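Local coordinates for nuclear inclusion protein A (Tobacco vein mottling virus, PDB 3MMG), which probably acts as a cysteine-type peptidase, a potyviral 3C-type protease with a chymotrypsin-like fold of two beta barrels, at residues A[41-44]-A[45-49]; A[57-61]-A[62-66]. The protein carries 3 engineered substitutions. All coordinates share one frame; numbering follows the deposited sequence.

Contact 1 of 2, residues A[41-44]-A[45-49]; sequences IIAN and QHLFR
Asn44 O and Leu47 N supply the backbone bond of this local contact, where strand 40-43 runs into the 3-10 segment 45-47. They are 3.2 Å apart. The N-H points fairly straight at the oxygen, but the donor stands 62° out of the carbonyl plane, geometry that follows from so tight a turn. A second group of contacts is van der Waals: the Asn44 amide and the His46 ring run alongside each other in the same direction, their planes 39° apart. His46 CG sits in the crowded position between its backbone N and carbonyl carbon (chi1 82°), which folds the ring back so that CE1 lies 3.5 Å from Asn44 CG and ND1 lies 3.4 Å from Asn44 CB. Asp81 OD2 takes hydrogen bonds from both His46 ND1 and Asn44 ND2, the latter bonding also to His167 O. The apolar contribution is small: Leu47 CD2 touches Ala43 CB at 4.0 Å, beside Leu21 and Leu32. A histidine hydrogen-bonded to Asp81 through ND1 and to a polar side chain of the bound peptide through NE2 is consistent with the His-Asp part of the catalytic triad in chymotrypsin-like cysteine proteases.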
# COMPACT_ATOMS: atom_id res chain seq x y z
N ILE A 41 -7.78 -0.05 7.03
CA ILE A 41 -6.50 -0.54 6.53
C ILE A 41 -6.47 -0.37 5.02
O ILE A 41 -7.38 -0.84 4.34
CB ILE A 41 -6.31 -2.06 6.85
CG1 ILE A 41 -6.51 -2.33 8.35
CG2 ILE A 41 -4.92 -2.56 6.39
CD1 ILE A 41 -5.55 -1.62 9.23
N ILE A 42 -5.44 0.30 4.53
CA ILE A 42 -5.28 0.55 3.09
C ILE A 42 -4.26 -0.47 2.62
O ILE A 42 -3.17 -0.60 3.22
CB ILE A 42 -4.75 1.97 2.86
CG1 ILE A 42 -5.77 3.06 3.30
CG2 ILE A 42 -4.30 2.15 1.40
CD1 ILE A 42 -5.11 4.37 3.74
N ALA A 43 -4.60 -1.22 1.58
CA ALA A 43 -3.71 -2.28 1.13
C ALA A 43 -3.78 -2.42 -0.39
O ALA A 43 -4.59 -1.76 -1.03
CB ALA A 43 -4.09 -3.61 1.81
N ASN A 44 -2.94 -3.28 -0.95
CA ASN A 44 -3.10 -3.66 -2.36
C ASN A 44 -4.34 -4.53 -2.54
O ASN A 44 -4.61 -5.39 -1.70
CB ASN A 44 -1.91 -4.47 -2.86
CG ASN A 44 -0.60 -3.71 -2.78
OD1 ASN A 44 0.11 -3.81 -1.79
ND2 ASN A 44 -0.31 -2.90 -3.80
N GLN A 45 -5.08 -4.35 -3.64
CA GLN A 45 -6.13 -5.36 -4.00
C GLN A 45 -5.59 -6.78 -4.08
O GLN A 45 -6.28 -7.73 -3.67
CB GLN A 45 -6.83 -5.03 -5.32
CG GLN A 45 -7.79 -3.86 -5.19
CD GLN A 45 -8.53 -3.57 -6.47
OE1 GLN A 45 -8.58 -4.42 -7.34
NE2 GLN A 45 -9.10 -2.39 -6.58
N HIS A 46 -4.36 -6.94 -4.54
CA HIS A 46 -3.79 -8.27 -4.74
C HIS A 46 -3.48 -9.05 -3.45
O HIS A 46 -3.16 -10.24 -3.51
CB HIS A 46 -2.60 -8.24 -5.69
CG HIS A 46 -1.29 -7.84 -5.08
ND1 HIS A 46 -0.77 -6.57 -5.22
CD2 HIS A 46 -0.34 -8.56 -4.42
CE1 HIS A 46 0.42 -6.51 -4.64
NE2 HIS A 46 0.71 -7.71 -4.16
N LEU A 47 -3.63 -8.39 -2.31
CA LEU A 47 -3.65 -9.08 -1.02
C LEU A 47 -4.74 -10.16 -1.01
O LEU A 47 -4.59 -11.18 -0.35
CB LEU A 47 -3.89 -8.09 0.12
CG LEU A 47 -4.11 -8.66 1.54
CD1 LEU A 47 -2.83 -9.36 2.03
CD2 LEU A 47 -4.49 -7.50 2.41
N PHE A 48 -5.82 -9.95 -1.76
CA PHE A 48 -6.95 -10.88 -1.75
C PHE A 48 -7.10 -11.67 -3.05
O PHE A 48 -8.20 -12.10 -3.40
CB PHE A 48 -8.23 -10.14 -1.40
CG PHE A 48 -8.15 -9.43 -0.08
CD1 PHE A 48 -8.10 -8.05 -0.03
CD2 PHE A 48 -8.09 -10.16 1.10
CE1 PHE A 48 -8.00 -7.39 1.21
CE2 PHE A 48 -7.99 -9.52 2.33
CZ PHE A 48 -7.95 -8.14 2.39
N ARG A 49 -5.98 -11.86 -3.75
CA ARG A 49 -5.94 -12.72 -4.93
C ARG A 49 -6.58 -14.08 -4.66
O ARG A 49 -7.33 -14.60 -5.50
CB ARG A 49 -4.49 -12.98 -5.31
CG ARG A 49 -3.87 -11.89 -6.09
CD ARG A 49 -2.50 -12.32 -6.53
NE ARG A 49 -1.57 -12.59 -5.44
CZ ARG A 49 -0.25 -12.72 -5.62
NH1 ARG A 49 0.25 -12.60 -6.84
NH2 ARG A 49 0.56 -12.98 -4.61

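Contact 2 of 2, residues A[57-61]-A[62-66]; sequences IKTMH and GEFAV. Engineered in segment 62-66: Ala65 (natural residue Lys).
This is a beta-hairpin contact in which the edge strand 62-68 pairs antiparallel with strand 54-59 through a type I turn from Thr59 to Gly62, closed by a weak Gly62 N to Thr59 O bond; the axes of the short strand segments run at 168°. Ile57 N to Phe64 O and Phe64 N to Ile57 O, both 2.8 Å, make a hydrogen-bonded pair. Gly62 O is gripped twice, by Thr59 N at 2.8 Å and by Thr59 OG1 at 2.9 Å. Thr59 chi1 of 81° also lets OG1 accept from His61 N at 3.0 Å, making an ST turn. That hydroxyl stands over one face of the His61 ring and near the plane of the Phe64 ring at its edge, 3.7 Å from CE1. On the other face of the sheet, the Lys58 chain, extended as far as CE, turns at chi4 (64°) to bring NZ 2.9 Å from Glu63 OE1, a salt bridge across the non-hydrogen-bonded pair Lys58-Glu63. Ile57 CD1 packs on Val66 CG1 at 3.7 Å, while His61 and Phe64 reach Phe94 and Phe91. With its two-residue loop, Met60-His61, this hairpin belongs to the N-terminal barrel of a chymotrypsin-like fold.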
# COMPACT_ATOMS: atom_id res chain seq x y z
N ILE A 57 -3.28 -8.82 11.21
CA ILE A 57 -2.77 -7.47 11.01
C ILE A 57 -1.89 -7.12 12.20
O ILE A 57 -2.40 -7.02 13.33
CB ILE A 57 -3.93 -6.47 10.91
CG1 ILE A 57 -4.87 -6.91 9.77
CG2 ILE A 57 -3.39 -5.03 10.72
CD1 ILE A 57 -6.34 -7.00 10.15
N LYS A 58 -0.60 -6.92 11.96
CA LYS A 58 0.32 -6.53 13.03
C LYS A 58 0.59 -5.04 12.97
O LYS A 58 0.95 -4.52 11.92
CB LYS A 58 1.63 -7.31 13.00
CG LYS A 58 2.48 -7.05 14.25
CD LYS A 58 3.64 -8.03 14.37
CE LYS A 58 4.36 -7.85 15.71
NZ LYS A 58 3.50 -8.18 16.93
N THR A 59 0.39 -4.37 14.10
CA THR A 59 0.54 -2.92 14.18
C THR A 59 1.42 -2.52 15.38
O THR A 59 1.69 -3.33 16.25
CB THR A 59 -0.83 -2.21 14.34
OG1 THR A 59 -1.25 -2.27 15.71
CG2 THR A 59 -1.88 -2.86 13.46
N MET A 60 1.79 -1.25 15.45
CA MET A 60 2.60 -0.78 16.58
C MET A 60 1.84 -0.86 17.90
O MET A 60 2.48 -0.83 18.99
CB MET A 60 3.12 0.66 16.35
CG MET A 60 2.08 1.74 16.39
SD MET A 60 2.82 3.39 16.57
CE MET A 60 4.39 3.02 17.25
N HIS A 61 0.51 -0.94 17.81
CA HIS A 61 -0.34 -0.93 19.01
C HIS A 61 -1.10 -2.24 19.24
O HIS A 61 -2.04 -2.30 20.06
CB HIS A 61 -1.28 0.29 19.04
CG HIS A 61 -2.26 0.35 17.90
ND1 HIS A 61 -1.94 0.83 16.65
CD2 HIS A 61 -3.58 0.03 17.85
CE1 HIS A 61 -3.00 0.79 15.86
NE2 HIS A 61 -4.02 0.31 16.57
N GLY A 62 -0.71 -3.29 18.52
CA GLY A 62 -1.20 -4.63 18.81
C GLY A 62 -1.23 -5.50 17.58
O GLY A 62 -0.96 -5.02 16.46
N GLU A 63 -1.56 -6.77 17.77
CA GLU A 63 -1.63 -7.73 16.68
C GLU A 63 -3.03 -8.34 16.67
O GLU A 63 -3.50 -8.86 17.68
CB GLU A 63 -0.57 -8.82 16.86
CG GLU A 63 -0.57 -9.87 15.73
CD GLU A 63 0.60 -10.82 15.86
OE1 GLU A 63 1.75 -10.35 16.08
OE2 GLU A 63 0.36 -12.04 15.77
N PHE A 64 -3.68 -8.28 15.51
CA PHE A 64 -5.11 -8.53 15.42
C PHE A 64 -5.41 -9.59 14.40
O PHE A 64 -5.21 -9.40 13.19
CB PHE A 64 -5.84 -7.21 15.13
CG PHE A 64 -5.49 -6.12 16.11
CD1 PHE A 64 -4.64 -5.06 15.75
CD2 PHE A 64 -5.91 -6.21 17.44
CE1 PHE A 64 -4.27 -4.08 16.69
CE2 PHE A 64 -5.55 -5.23 18.36
CZ PHE A 64 -4.74 -4.17 17.99
N ALA A 65 -5.84 -10.75 14.90
CA ALA A 65 -6.12 -11.89 14.06
C ALA A 65 -7.58 -11.90 13.70
O ALA A 65 -8.39 -12.58 14.33
CB ALA A 65 -5.70 -13.19 14.78
N VAL A 66 -7.94 -11.14 12.66
CA VAL A 66 -9.35 -10.92 12.32
C VAL A 66 -10.00 -12.18 11.71
O VAL A 66 -11.23 -12.29 11.63
CB VAL A 66 -9.57 -9.64 11.45
CG1 VAL A 66 -9.04 -8.40 12.17
CG2 VAL A 66 -8.90 -9.76 10.10

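Both contacts are built on the same antiparallel sheet, contact 1 where strand 40-43 leaves it and contact 2 at its outer hairpin; their centres are about 16 Å apart, and they meet where Ile41 CD1 packs on Ile57 CG2 at 4.3 Å. Contact 1 is wholly buried, its centre about 8 Å from that of the chain; contact 2 is only partly buried, about 16 Å out, on the outermost strand 62-68. Their chemistry follows this placing. In contact 1 one backbone bond crosses the segments, and the polar side chains find their partners outside them, in Asp81 and the bound peptide. In contact 2 paired strands bond repeatedly, and a salt bridge lies on the more exposed side while apolar groups turn toward strand 18-25 and neighbouring loops.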